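Local coordinates for protein putative Zn-dependent Alcohol Dehydrogenase (Rhodobacter sphaeroides, PDB 3IV6) that binds S-adenosylmethionine in a Rossmann-like fold and, although named a putative zinc-dependent alcohol dehydrogenase, is probably a methyltransferase, at residues A11-W22 and F75-A86; I120-A128 and R210-D218. All blocks are in the same frame, centred on the assembly; numbering follows the deposited sequence.

How the contacts relate
Contact 2 is buried close to the centre of the chain, whereas contact 1 lies further out and is only partly buried, with one margin at solvent. They share no helix or strand, but they touch where Ala13 packs on Arg210 and Arg211, beside helix 201-210, which runs on into the second segment of contact 2. Both reach the S-adenosylmethionine pocket: contact 1 through Trp14, Phe21, Phe75, Ser76 and Met79, contact 2 through Phe123. Their chemistry follows their place. Contact 1 grades from aromatic groups round the ligand to charged groups and water outside; contact 2 keeps a buried cluster of three arginines round one glutamate, beside a single backbone hydrogen bond and an apolar patch.

Contact 1. Residues A11-W22 and F75-A86; sequences AEAWELIGNQFW and FSQRMCDDLAEA. With SAM (S-adenosylmethionine), chain E.
Ala11 sets its CB over the Phe75 ring, 3.8 Å from the ring centroid, while the adenine of S-adenosylmethionine covers the opposite face. Trp14 turns one indole face to the ribose; at its edge, Trp14 CE3 meets the CE methyl of Met79, a selenomethionine (3.5 Å). With an alanine in place of Trp14, the ribose is likely to lose its flat cover and Met79 CE its aromatic neighbour. From Arg78 CB, beside Glu15 OE2, the extended chain (CG anti to the backbone N, chi1 -170°) slides past Glu15 in the opposite direction, carrying CD to Glu15 O. Arg78 NE forms a salt bridge with Asp82 OD2 (3.2 Å). Arg78 NH1 donates to Glu15 O (3.1 Å) near the guanidinium plane. Arg78 NH2 comes nearest Ile17 O, which lies over one guanidinium face. Gly18 ends the helical turn with positive phi, easy for glycine, its CA against Arg78 NE and Asp82 OD2. Asp82 OD2 also accepts from Asn19 N (2.8 Å) with its anti lone pair; one water joins Asn19 ND2, Asp82 O and Glu85 OE1. Glu15 OE1 takes bonds from Ser76 OG (2.7 Å), at the N-cap of helix 77-86, and Arg78 N (3.2 Å). The helix dipole would probably stabilise this carboxylate's negative charge. Polar bonds hold the helix start; Phe75 and Trp14 lay ring faces on adenine and ribose.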
loop_
_atom_site.group_PDB
_atom_site.type_symbol
_atom_site.label_atom_id
_atom_site.label_comp_id
_atom_site.label_asym_id
_atom_site.label_seq_id
_atom_site.Cartn_x
_atom_site.Cartn_y
_atom_site.Cartn_z
ATOM N N ALA A 11 -5.652 0.982 -10.826
ATOM C CA ALA A 11 -6.070 2.332 -10.481
ATOM C C ALA A 11 -7.599 2.490 -10.597
ATOM O O ALA A 11 -8.212 3.223 -9.821
ATOM C CB ALA A 11 -5.324 3.376 -11.298
ATOM N N GLU A 12 -8.217 1.768 -11.529
ATOM C CA GLU A 12 -9.682 1.747 -11.632
ATOM C C GLU A 12 -10.376 1.366 -10.324
ATOM O O GLU A 12 -11.456 1.865 -10.023
ATOM C CB GLU A 12 -10.182 0.849 -12.793
ATOM C CG GLU A 12 -10.222 1.549 -14.156
ATOM C CD GLU A 12 -10.651 3.018 -14.037
ATOM O OE1 GLU A 12 -11.876 3.290 -13.951
ATOM O OE2 GLU A 12 -9.763 3.907 -14.019
ATOM N N ALA A 13 -9.760 0.488 -9.547
ATOM C CA ALA A 13 -10.340 0.089 -8.277
ATOM C C ALA A 13 -10.456 1.284 -7.328
ATOM O O ALA A 13 -11.315 1.324 -6.464
ATOM C CB ALA A 13 -9.518 -1.031 -7.636
ATOM N N TRP A 14 -9.600 2.273 -7.472
ATOM C CA TRP A 14 -9.638 3.326 -6.463
ATOM C C TRP A 14 -10.426 4.591 -6.882
ATOM O O TRP A 14 -10.774 5.433 -6.048
ATOM C CB TRP A 14 -8.228 3.611 -5.936
ATOM C CG TRP A 14 -7.582 2.376 -5.382
ATOM C CD1 TRP A 14 -6.903 1.424 -6.086
ATOM C CD2 TRP A 14 -7.556 1.945 -4.008
ATOM N NE1 TRP A 14 -6.449 0.431 -5.242
ATOM C CE2 TRP A 14 -6.827 0.734 -3.966
ATOM C CE3 TRP A 14 -8.045 2.494 -2.810
ATOM C CZ2 TRP A 14 -6.593 0.044 -2.764
ATOM C CZ3 TRP A 14 -7.814 1.807 -1.626
ATOM C CH2 TRP A 14 -7.094 0.591 -1.611
ATOM N N GLU A 15 -10.724 4.680 -8.174
ATOM C CA GLU A 15 -11.727 5.592 -8.705
ATOM C C GLU A 15 -13.085 5.346 -8.069
ATOM O O GLU A 15 -13.891 6.265 -7.918
ATOM C CB GLU A 15 -11.825 5.393 -10.210
ATOM C CG GLU A 15 -10.505 5.639 -10.875
ATOM C CD GLU A 15 -10.051 7.062 -10.669
ATOM O OE1 GLU A 15 -8.964 7.255 -10.080
ATOM O OE2 GLU A 15 -10.802 7.976 -11.091
ATOM N N LEU A 16 -13.312 4.093 -7.697
ATOM C CA LEU A 16 -14.511 3.655 -7.011
ATOM C C LEU A 16 -14.640 4.145 -5.576
ATOM O O LEU A 16 -15.760 4.318 -5.085
ATOM C CB LEU A 16 -14.516 2.144 -6.968
ATOM C CG LEU A 16 -15.665 1.486 -7.701
ATOM C CD1 LEU A 16 -15.704 0.065 -7.226
ATOM C CD2 LEU A 16 -16.959 2.207 -7.377
ATOM N N ILE A 17 -13.505 4.342 -4.906
ATOM C CA ILE A 17 -13.498 4.536 -3.464
ATOM C C ILE A 17 -13.342 5.992 -3.058
ATOM O O ILE A 17 -14.201 6.552 -2.368
ATOM C CB ILE A 17 -12.408 3.694 -2.772
ATOM C CG1 ILE A 17 -12.678 2.189 -2.935
ATOM C CG2 ILE A 17 -12.304 4.048 -1.313
ATOM C CD1 ILE A 17 -14.089 1.766 -2.634
ATOM N N GLY A 18 -12.266 6.627 -3.495
ATOM C CA GLY A 18 -12.033 8.003 -3.098
ATOM C C GLY A 18 -12.082 8.179 -1.594
ATOM O O GLY A 18 -11.858 7.254 -0.829
ATOM N N ASN A 19 -12.381 9.392 -1.166
ATOM C CA ASN A 19 -12.443 9.695 0.243
ATOM C C ASN A 19 -13.249 8.729 1.132
ATOM O O ASN A 19 -13.157 8.784 2.344
ATOM C CB ASN A 19 -12.868 11.160 0.464
ATOM C CG ASN A 19 -14.276 11.485 -0.056
ATOM O OD1 ASN A 19 -15.096 10.593 -0.315
ATOM N ND2 ASN A 19 -14.565 12.783 -0.181
ATOM N N GLN A 20 -14.040 7.844 0.556
ATOM C CA GLN A 20 -14.777 6.889 1.377
ATOM C C GLN A 20 -13.828 6.055 2.228
ATOM O O GLN A 20 -14.172 5.625 3.331
ATOM C CB GLN A 20 -15.618 5.956 0.509
ATOM C CG GLN A 20 -16.773 6.615 -0.181
ATOM C CD GLN A 20 -17.538 5.641 -1.026
ATOM O OE1 GLN A 20 -18.371 4.886 -0.529
ATOM N NE2 GLN A 20 -17.252 5.639 -2.318
ATOM N N PHE A 21 -12.628 5.831 1.715
ATOM C CA PHE A 21 -11.682 5.008 2.432
ATOM C C PHE A 21 -11.362 5.496 3.848
ATOM O O PHE A 21 -11.248 4.699 4.785
ATOM C CB PHE A 21 -10.393 4.813 1.661
ATOM C CG PHE A 21 -9.516 3.787 2.289
ATOM C CD1 PHE A 21 -9.694 2.445 1.993
ATOM C CD2 PHE A 21 -8.568 4.148 3.246
ATOM C CE1 PHE A 21 -8.922 1.476 2.586
ATOM C CE2 PHE A 21 -7.789 3.182 3.872
ATOM C CZ PHE A 21 -7.959 1.844 3.538
ATOM N N TRP A 22 -11.220 6.799 4.020
ATOM C CA TRP A 22 -10.917 7.306 5.345
ATOM C C TRP A 22 -12.104 7.964 6.060
ATOM O O TRP A 22 -11.948 8.503 7.163
ATOM C CB TRP A 22 -9.782 8.304 5.238
ATOM C CG TRP A 22 -10.145 9.637 4.548
ATOM C CD1 TRP A 22 -10.928 10.659 5.050
ATOM C CD2 TRP A 22 -9.681 10.093 3.285
ATOM N NE1 TRP A 22 -10.980 11.706 4.162
ATOM C CE2 TRP A 22 -10.213 11.381 3.071
ATOM C CE3 TRP A 22 -8.864 9.536 2.310
ATOM C CZ2 TRP A 22 -9.960 12.103 1.931
ATOM C CZ3 TRP A 22 -8.607 10.259 1.190
ATOM C CH2 TRP A 22 -9.152 11.523 1.000
ATOM N N PHE A 75 -1.603 6.459 -7.817
ATOM C CA PHE A 75 -1.875 6.126 -9.217
ATOM C C PHE A 75 -3.328 6.326 -9.658
ATOM O O PHE A 75 -3.712 5.923 -10.749
ATOM C CB PHE A 75 -1.333 4.739 -9.573
ATOM C CG PHE A 75 -2.146 3.622 -9.050
ATOM C CD1 PHE A 75 -3.122 3.849 -8.079
ATOM C CD2 PHE A 75 -1.940 2.338 -9.511
ATOM C CE1 PHE A 75 -3.897 2.812 -7.580
ATOM C CE2 PHE A 75 -2.701 1.301 -9.005
ATOM C CZ PHE A 75 -3.687 1.546 -8.032
ATOM N N SER A 76 -4.112 6.967 -8.812
ATOM C CA SER A 76 -5.539 7.196 -9.050
ATOM C C SER A 76 -5.931 8.683 -9.036
ATOM O O SER A 76 -5.580 9.424 -8.127
ATOM C CB SER A 76 -6.376 6.424 -8.026
ATOM O OG SER A 76 -7.571 7.120 -7.722
ATOM N N GLN A 77 -6.660 9.134 -10.042
ATOM C CA GLN A 77 -6.950 10.556 -10.097
ATOM C C GLN A 77 -7.935 11.016 -9.028
ATOM O O GLN A 77 -7.819 12.130 -8.529
ATOM C CB GLN A 77 -7.489 10.947 -11.453
ATOM C CG GLN A 77 -7.630 12.440 -11.596
ATOM C CD GLN A 77 -6.302 13.155 -11.486
ATOM O OE1 GLN A 77 -5.343 12.844 -12.206
ATOM N NE2 GLN A 77 -6.240 14.133 -10.597
ATOM N N ARG A 78 -8.914 10.173 -8.698
ATOM C CA ARG A 78 -9.939 10.552 -7.740
ATOM C C ARG A 78 -9.341 10.675 -6.339
ATOM O O ARG A 78 -9.692 11.576 -5.559
ATOM C CB ARG A 78 -11.112 9.560 -7.725
ATOM C CG ARG A 78 -12.288 10.103 -6.903
ATOM C CD ARG A 78 -13.315 9.070 -6.623
ATOM N NE ARG A 78 -14.158 9.426 -5.472
ATOM C CZ ARG A 78 -15.260 8.762 -5.094
ATOM N NH1 ARG A 78 -15.672 7.702 -5.790
ATOM N NH2 ARG A 78 -15.946 9.153 -4.016
HETATM N N MSE A 79 -8.435 9.746 -6.040
HETATM C CA MSE A 79 -7.716 9.735 -4.782
HETATM C C MSE A 79 -6.955 11.019 -4.587
HETATM O O MSE A 79 -7.166 11.709 -3.591
HETATM C CB MSE A 79 -6.821 8.511 -4.676
HETATM C CG MSE A 79 -7.618 7.310 -4.189
HETATM SE SE MSE A 79 -8.381 7.581 -2.369
HETATM C CE MSE A 79 -9.076 5.760 -2.190
ATOM N N CYS A 80 -6.124 11.374 -5.562
ATOM C CA CYS A 80 -5.475 12.693 -5.556
ATOM C C CYS A 80 -6.450 13.848 -5.383
ATOM O O CYS A 80 -6.168 14.806 -4.665
ATOM C CB CYS A 80 -4.620 12.935 -6.812
ATOM S SG CYS A 80 -3.334 11.688 -7.120
ATOM N N ASP A 81 -7.603 13.757 -6.030
ATOM C CA ASP A 81 -8.498 14.907 -6.096
ATOM C C ASP A 81 -9.206 15.108 -4.771
ATOM O O ASP A 81 -9.261 16.235 -4.264
ATOM C CB ASP A 81 -9.488 14.781 -7.269
ATOM C CG ASP A 81 -8.849 15.104 -8.636
ATOM O OD1 ASP A 81 -7.714 15.621 -8.664
ATOM O OD2 ASP A 81 -9.495 14.849 -9.684
ATOM N N ASP A 82 -9.705 14.008 -4.208
ATOM C CA ASP A 82 -10.395 14.016 -2.913
ATOM C C ASP A 82 -9.458 14.411 -1.771
ATOM O O ASP A 82 -9.868 15.051 -0.781
ATOM C CB ASP A 82 -10.998 12.640 -2.616
ATOM C CG ASP A 82 -12.275 12.363 -3.413
ATOM O OD1 ASP A 82 -12.690 13.255 -4.188
ATOM O OD2 ASP A 82 -12.857 11.252 -3.259
ATOM N N LEU A 83 -8.188 14.026 -1.923
ATOM C CA LEU A 83 -7.169 14.349 -0.935
ATOM C C LEU A 83 -6.865 15.846 -1.006
ATOM O O LEU A 83 -6.850 16.529 0.021
ATOM C CB LEU A 83 -5.902 13.505 -1.127
ATOM C CG LEU A 83 -4.826 13.963 -0.135
ATOM C CD1 LEU A 83 -5.220 13.693 1.320
ATOM C CD2 LEU A 83 -3.446 13.447 -0.454
ATOM N N ALA A 84 -6.635 16.353 -2.217
ATOM C CA ALA A 84 -6.402 17.780 -2.437
ATOM C C ALA A 84 -7.582 18.614 -1.968
ATOM O O ALA A 84 -7.430 19.767 -1.585
ATOM C CB ALA A 84 -6.137 18.060 -3.890
ATOM N N GLU A 85 -8.771 18.041 -2.012
ATOM C CA GLU A 85 -9.928 18.739 -1.469
ATOM C C GLU A 85 -9.886 18.852 0.075
ATOM O O GLU A 85 -10.035 19.941 0.631
ATOM C CB GLU A 85 -11.210 18.074 -1.963
ATOM C CG GLU A 85 -12.483 18.565 -1.306
ATOM C CD GLU A 85 -13.688 17.768 -1.767
ATOM O OE1 GLU A 85 -14.079 16.800 -1.056
ATOM O OE2 GLU A 85 -14.227 18.109 -2.850
ATOM N N ALA A 86 -9.669 17.720 0.743
ATOM C CA ALA A 86 -9.531 17.665 2.186
ATOM C C ALA A 86 -8.368 18.504 2.733
ATOM O O ALA A 86 -8.345 18.841 3.918
ATOM C CB ALA A 86 -9.387 16.224 2.623
HETATM N N SAM E . -5.081 2.531 1.956
HETATM C CA SAM E . -4.517 1.909 3.141
HETATM C C SAM E . -4.018 2.950 4.120
HETATM O O SAM E . -4.074 4.169 3.907
HETATM O OXT SAM E . -3.572 2.521 5.159
HETATM C CB SAM E . -3.445 0.888 2.776
HETATM C CG SAM E . -3.360 0.517 1.290
HETATM S SD SAM E . -2.453 1.662 0.201
HETATM C CE SAM E . -2.062 3.063 1.287
HETATM C "C5'" SAM E . -3.736 2.230 -0.972
HETATM C "C4'" SAM E . -3.544 3.581 -1.653
HETATM O "O4'" SAM E . -2.403 3.535 -2.492
HETATM C "C3'" SAM E . -4.699 3.950 -2.567
HETATM O "O3'" SAM E . -4.867 5.344 -2.464
HETATM C "C2'" SAM E . -4.197 3.651 -3.965
HETATM O "O2'" SAM E . -4.706 4.567 -4.912
HETATM C "C1'" SAM E . -2.694 3.823 -3.839
HETATM N N9 SAM E . -1.967 2.883 -4.703
HETATM C C8 SAM E . -2.206 1.538 -4.820
HETATM N N7 SAM E . -1.344 1.019 -5.734
HETATM C C5 SAM E . -0.544 2.012 -6.214
HETATM C C6 SAM E . 0.502 2.025 -7.157
HETATM N N6 SAM E . 0.902 0.929 -7.806
HETATM N N1 SAM E . 1.111 3.223 -7.437
HETATM C C2 SAM E . 0.674 4.378 -6.800
HETATM N N3 SAM E . -0.334 4.376 -5.866
HETATM C C4 SAM E . -0.941 3.202 -5.575
HETATM O O HOH W 1 -12.448 14.988 0.350
#

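Contact 2. Residues I120-A128 and R210-D218; sequences INRFTTEEA and RRGKETRFD
Arg122 and Glu214 are brought together by contrasting torsions: Arg122 bends at chi2 (-34°) and again at chi3, so its guanidinium comes back toward the strand, whereas Glu214 runs straight beyond CG (chi2 179°) to meet it. The salt bridge joins Arg122 NH1 to Glu214 OE1 (2.9 Å), the two flat groups 34° apart. Glutamate suits this buried spot because its two oxygens can serve several arginines. Arg211 grips it side-on, NH2 using the syn lone pair of OE1 (3.0 Å) and NE reaching OE2 from above the carboxylate plane; Arg216 NH1 approaches OE1 on the anti side (3.1 Å). Arg211 NH2 also lies over a face of the Arg122 guanidinium, and the shared carboxylate probably offsets the gathered positive charge. Tyr153 and Asp156 take further N-H groups of Arg122 and Arg216. Next along, Thr215 N donates to Phe123 O (2.9 Å), and Thr215 OG1 has a weak bond with Thr125 OG1 (3.5 Å), though these hydroxyls also bond to Thr179 and Asp177. Thr124 OG1 accepts from Glu127 N, and Glu127 OE1 takes a weak bond from Thr124 N in return, a capping box. At the apolar end, Phe217 reaches Ile120 CG2 with CE2 (3.7 Å) and Ala128 CB with CZ. A water links Asn121, Thr215 O and Arg216 NH1. Phe123 touches S-adenosylmethionine. The arrangement docks edge strand 213-215 of a small antiparallel sheet onto the turn after strand 113-117, in a sheet whose strand order, 3-2-1-4-5-7-6, is that of class I methyltransferases.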
loop_
_atom_site.group_PDB
_atom_site.type_symbol
_atom_site.label_atom_id
_atom_site.label_comp_id
_atom_site.label_asym_id
_atom_site.label_seq_id
_atom_site.Cartn_x
_atom_site.Cartn_y
_atom_site.Cartn_z
ATOM N N ILE A 120 2.049 -2.504 0.108
ATOM C CA ILE A 120 2.675 -3.673 -0.468
ATOM C C ILE A 120 1.653 -4.801 -0.541
ATOM O O ILE A 120 1.783 -5.721 -1.338
ATOM C CB ILE A 120 3.953 -4.065 0.346
ATOM C CG1 ILE A 120 5.147 -3.190 -0.050
ATOM C CG2 ILE A 120 4.363 -5.537 0.118
ATOM C CD1 ILE A 120 6.112 -3.044 1.077
ATOM N N ASN A 121 0.619 -4.709 0.287
ATOM C CA ASN A 121 -0.400 -5.736 0.340
ATOM C C ASN A 121 -1.283 -5.621 -0.928
ATOM O O ASN A 121 -2.012 -6.551 -1.288
ATOM C CB ASN A 121 -1.224 -5.556 1.613
ATOM C CG ASN A 121 -0.507 -6.063 2.868
ATOM O OD1 ASN A 121 -0.064 -5.277 3.721
ATOM N ND2 ASN A 121 -0.410 -7.380 2.992
ATOM N N ARG A 122 -1.196 -4.468 -1.597
ATOM C CA ARG A 122 -1.920 -4.224 -2.820
ATOM C C ARG A 122 -1.157 -4.694 -4.039
ATOM O O ARG A 122 -1.572 -4.408 -5.172
ATOM C CB ARG A 122 -2.263 -2.736 -2.976
ATOM C CG ARG A 122 -3.275 -2.201 -1.948
ATOM C CD ARG A 122 -4.303 -3.281 -1.575
ATOM N NE ARG A 122 -4.436 -3.347 -0.126
ATOM C CZ ARG A 122 -4.484 -4.459 0.594
ATOM N NH1 ARG A 122 -4.432 -5.641 0.024
ATOM N NH2 ARG A 122 -4.588 -4.370 1.905
ATOM N N PHE A 123 -0.061 -5.421 -3.808
ATOM C CA PHE A 123 0.752 -5.955 -4.891
ATOM C C PHE A 123 0.812 -7.475 -4.985
ATOM O O PHE A 123 0.568 -8.214 -4.022
ATOM C CB PHE A 123 2.200 -5.431 -4.824
ATOM C CG PHE A 123 2.319 -3.925 -4.790
ATOM C CD1 PHE A 123 1.494 -3.118 -5.591
ATOM C CD2 PHE A 123 3.276 -3.317 -3.983
ATOM C CE1 PHE A 123 1.574 -1.754 -5.570
ATOM C CE2 PHE A 123 3.387 -1.917 -3.960
ATOM C CZ PHE A 123 2.506 -1.128 -4.769
ATOM N N THR A 124 1.143 -7.930 -6.189
ATOM C CA THR A 124 1.667 -9.270 -6.394
ATOM C C THR A 124 3.138 -9.201 -6.022
ATOM O O THR A 124 3.666 -8.119 -5.757
ATOM C CB THR A 124 1.585 -9.701 -7.852
ATOM O OG1 THR A 124 2.365 -8.813 -8.676
ATOM C CG2 THR A 124 0.130 -9.788 -8.324
ATOM N N THR A 125 3.807 -10.343 -6.004
ATOM C CA THR A 125 5.212 -10.372 -5.641
ATOM C C THR A 125 6.119 -9.602 -6.618
ATOM O O THR A 125 6.908 -8.778 -6.181
ATOM C CB THR A 125 5.688 -11.798 -5.499
ATOM O OG1 THR A 125 4.778 -12.488 -4.646
ATOM C CG2 THR A 125 7.067 -11.828 -4.891
ATOM N N GLU A 126 6.031 -9.863 -7.921
ATOM C CA GLU A 126 6.806 -9.075 -8.871
ATOM C C GLU A 126 6.410 -7.586 -8.901
ATOM O O GLU A 126 7.243 -6.718 -9.176
ATOM C CB GLU A 126 6.729 -9.664 -10.282
ATOM C CG GLU A 126 5.332 -9.641 -10.893
ATOM C CD GLU A 126 5.060 -8.418 -11.786
ATOM O OE1 GLU A 126 5.982 -7.593 -11.997
ATOM O OE2 GLU A 126 3.913 -8.286 -12.285
ATOM N N GLU A 127 5.149 -7.275 -8.649
ATOM C CA GLU A 127 4.763 -5.886 -8.516
ATOM C C GLU A 127 5.443 -5.256 -7.260
ATOM O O GLU A 127 6.014 -4.155 -7.316
ATOM C CB GLU A 127 3.251 -5.771 -8.402
ATOM C CG GLU A 127 2.483 -5.543 -9.643
ATOM C CD GLU A 127 1.057 -5.012 -9.351
ATOM O OE1 GLU A 127 0.321 -5.653 -8.563
ATOM O OE2 GLU A 127 0.673 -3.942 -9.909
ATOM N N ALA A 128 5.379 -5.953 -6.131
ATOM C CA ALA A 128 6.019 -5.461 -4.917
ATOM C C ALA A 128 7.523 -5.273 -5.073
ATOM O O ALA A 128 8.084 -4.312 -4.531
ATOM C CB ALA A 128 5.698 -6.344 -3.698
ATOM N N ARG A 210 -11.824 -5.277 -9.222
ATOM C CA ARG A 210 -10.949 -4.370 -9.958
ATOM C C ARG A 210 -9.529 -4.404 -9.403
ATOM O O ARG A 210 -8.603 -3.868 -10.012
ATOM C CB ARG A 210 -11.499 -2.943 -9.913
ATOM C CG ARG A 210 -12.896 -2.797 -10.494
ATOM C CD ARG A 210 -13.237 -1.338 -10.750
ATOM N NE ARG A 210 -14.492 -1.190 -11.482
ATOM C CZ ARG A 210 -15.062 -0.022 -11.759
ATOM N NH1 ARG A 210 -14.490 1.107 -11.363
ATOM N NH2 ARG A 210 -16.204 0.017 -12.430
ATOM N N ARG A 211 -9.366 -5.035 -8.246
ATOM C CA ARG A 211 -8.112 -4.965 -7.506
ATOM C C ARG A 211 -7.092 -5.960 -8.050
ATOM O O ARG A 211 -5.897 -5.852 -7.776
ATOM C CB ARG A 211 -8.354 -5.221 -6.016
ATOM C CG ARG A 211 -8.174 -3.994 -5.138
ATOM C CD ARG A 211 -8.902 -4.153 -3.813
ATOM N NE ARG A 211 -8.173 -5.018 -2.889
ATOM C CZ ARG A 211 -8.379 -5.051 -1.577
ATOM N NH1 ARG A 211 -9.295 -4.265 -1.027
ATOM N NH2 ARG A 211 -7.669 -5.870 -0.813
ATOM N N GLY A 212 -7.573 -6.929 -8.822
ATOM C CA GLY A 212 -6.698 -7.817 -9.566
ATOM C C GLY A 212 -6.167 -8.953 -8.715
ATOM O O GLY A 212 -6.895 -9.533 -7.909
ATOM N N LYS A 213 -4.889 -9.273 -8.895
ATOM C CA LYS A 213 -4.209 -10.229 -8.030
ATOM C C LYS A 213 -3.588 -9.534 -6.823
ATOM O O LYS A 213 -3.135 -8.393 -6.916
ATOM C CB LYS A 213 -3.132 -10.987 -8.811
ATOM C CG LYS A 213 -3.681 -11.900 -9.895
ATOM C CD LYS A 213 -2.560 -12.536 -10.701
ATOM C CE LYS A 213 -3.087 -13.633 -11.611
ATOM N NZ LYS A 213 -1.985 -14.371 -12.287
ATOM N N GLU A 214 -3.570 -10.230 -5.691
ATOM C CA GLU A 214 -2.843 -9.750 -4.494
ATOM C C GLU A 214 -2.101 -10.892 -3.785
ATOM O O GLU A 214 -2.637 -11.978 -3.598
ATOM C CB GLU A 214 -3.764 -8.995 -3.523
ATOM C CG GLU A 214 -4.059 -7.548 -3.959
ATOM C CD GLU A 214 -4.993 -6.819 -3.005
ATOM O OE1 GLU A 214 -5.411 -7.468 -2.025
ATOM O OE2 GLU A 214 -5.312 -5.618 -3.223
ATOM N N THR A 215 -0.848 -10.653 -3.428
ATOM C CA THR A 215 -0.058 -11.671 -2.752
ATOM C C THR A 215 -0.098 -11.507 -1.224
ATOM O O THR A 215 -0.110 -10.392 -0.731
ATOM C CB THR A 215 1.369 -11.582 -3.247
ATOM O OG1 THR A 215 1.381 -11.807 -4.668
ATOM C CG2 THR A 215 2.286 -12.571 -2.507
ATOM N N ARG A 216 -0.156 -12.606 -0.470
ATOM C CA ARG A 216 -0.123 -12.488 0.988
ATOM C C ARG A 216 1.293 -12.743 1.450
ATOM O O ARG A 216 1.998 -13.566 0.874
ATOM C CB ARG A 216 -1.100 -13.418 1.708
ATOM C CG ARG A 216 -2.617 -13.149 1.504
ATOM C CD ARG A 216 -2.943 -11.744 1.089
ATOM N NE ARG A 216 -4.396 -11.510 1.047
ATOM C CZ ARG A 216 -4.968 -10.395 0.588
ATOM N NH1 ARG A 216 -4.228 -9.395 0.116
ATOM N NH2 ARG A 216 -6.277 -10.267 0.601
ATOM N N PHE A 217 1.718 -12.001 2.467
ATOM C CA PHE A 217 3.093 -12.100 2.927
ATOM C C PHE A 217 3.149 -12.514 4.371
ATOM O O PHE A 217 2.307 -12.120 5.168
ATOM C CB PHE A 217 3.853 -10.772 2.761
ATOM C CG PHE A 217 3.905 -10.256 1.346
ATOM C CD1 PHE A 217 4.989 -10.547 0.525
ATOM C CD2 PHE A 217 2.889 -9.439 0.850
ATOM C CE1 PHE A 217 5.056 -10.047 -0.810
ATOM C CE2 PHE A 217 2.940 -8.938 -0.447
ATOM C CZ PHE A 217 4.027 -9.252 -1.295
ATOM N N ASP A 218 4.150 -13.329 4.674
ATOM C CA ASP A 218 4.608 -13.601 6.034
ATOM C C ASP A 218 5.867 -12.777 6.181
ATOM O O ASP A 218 6.399 -12.278 5.193
ATOM C CB ASP A 218 4.996 -15.078 6.220
ATOM C CG ASP A 218 3.794 -16.017 6.295
ATOM O OD1 ASP A 218 2.668 -15.574 6.647
ATOM O OD2 ASP A 218 4.002 -17.224 6.010
HETATM O O HOH W 2 -1.584 -8.884 0.677
#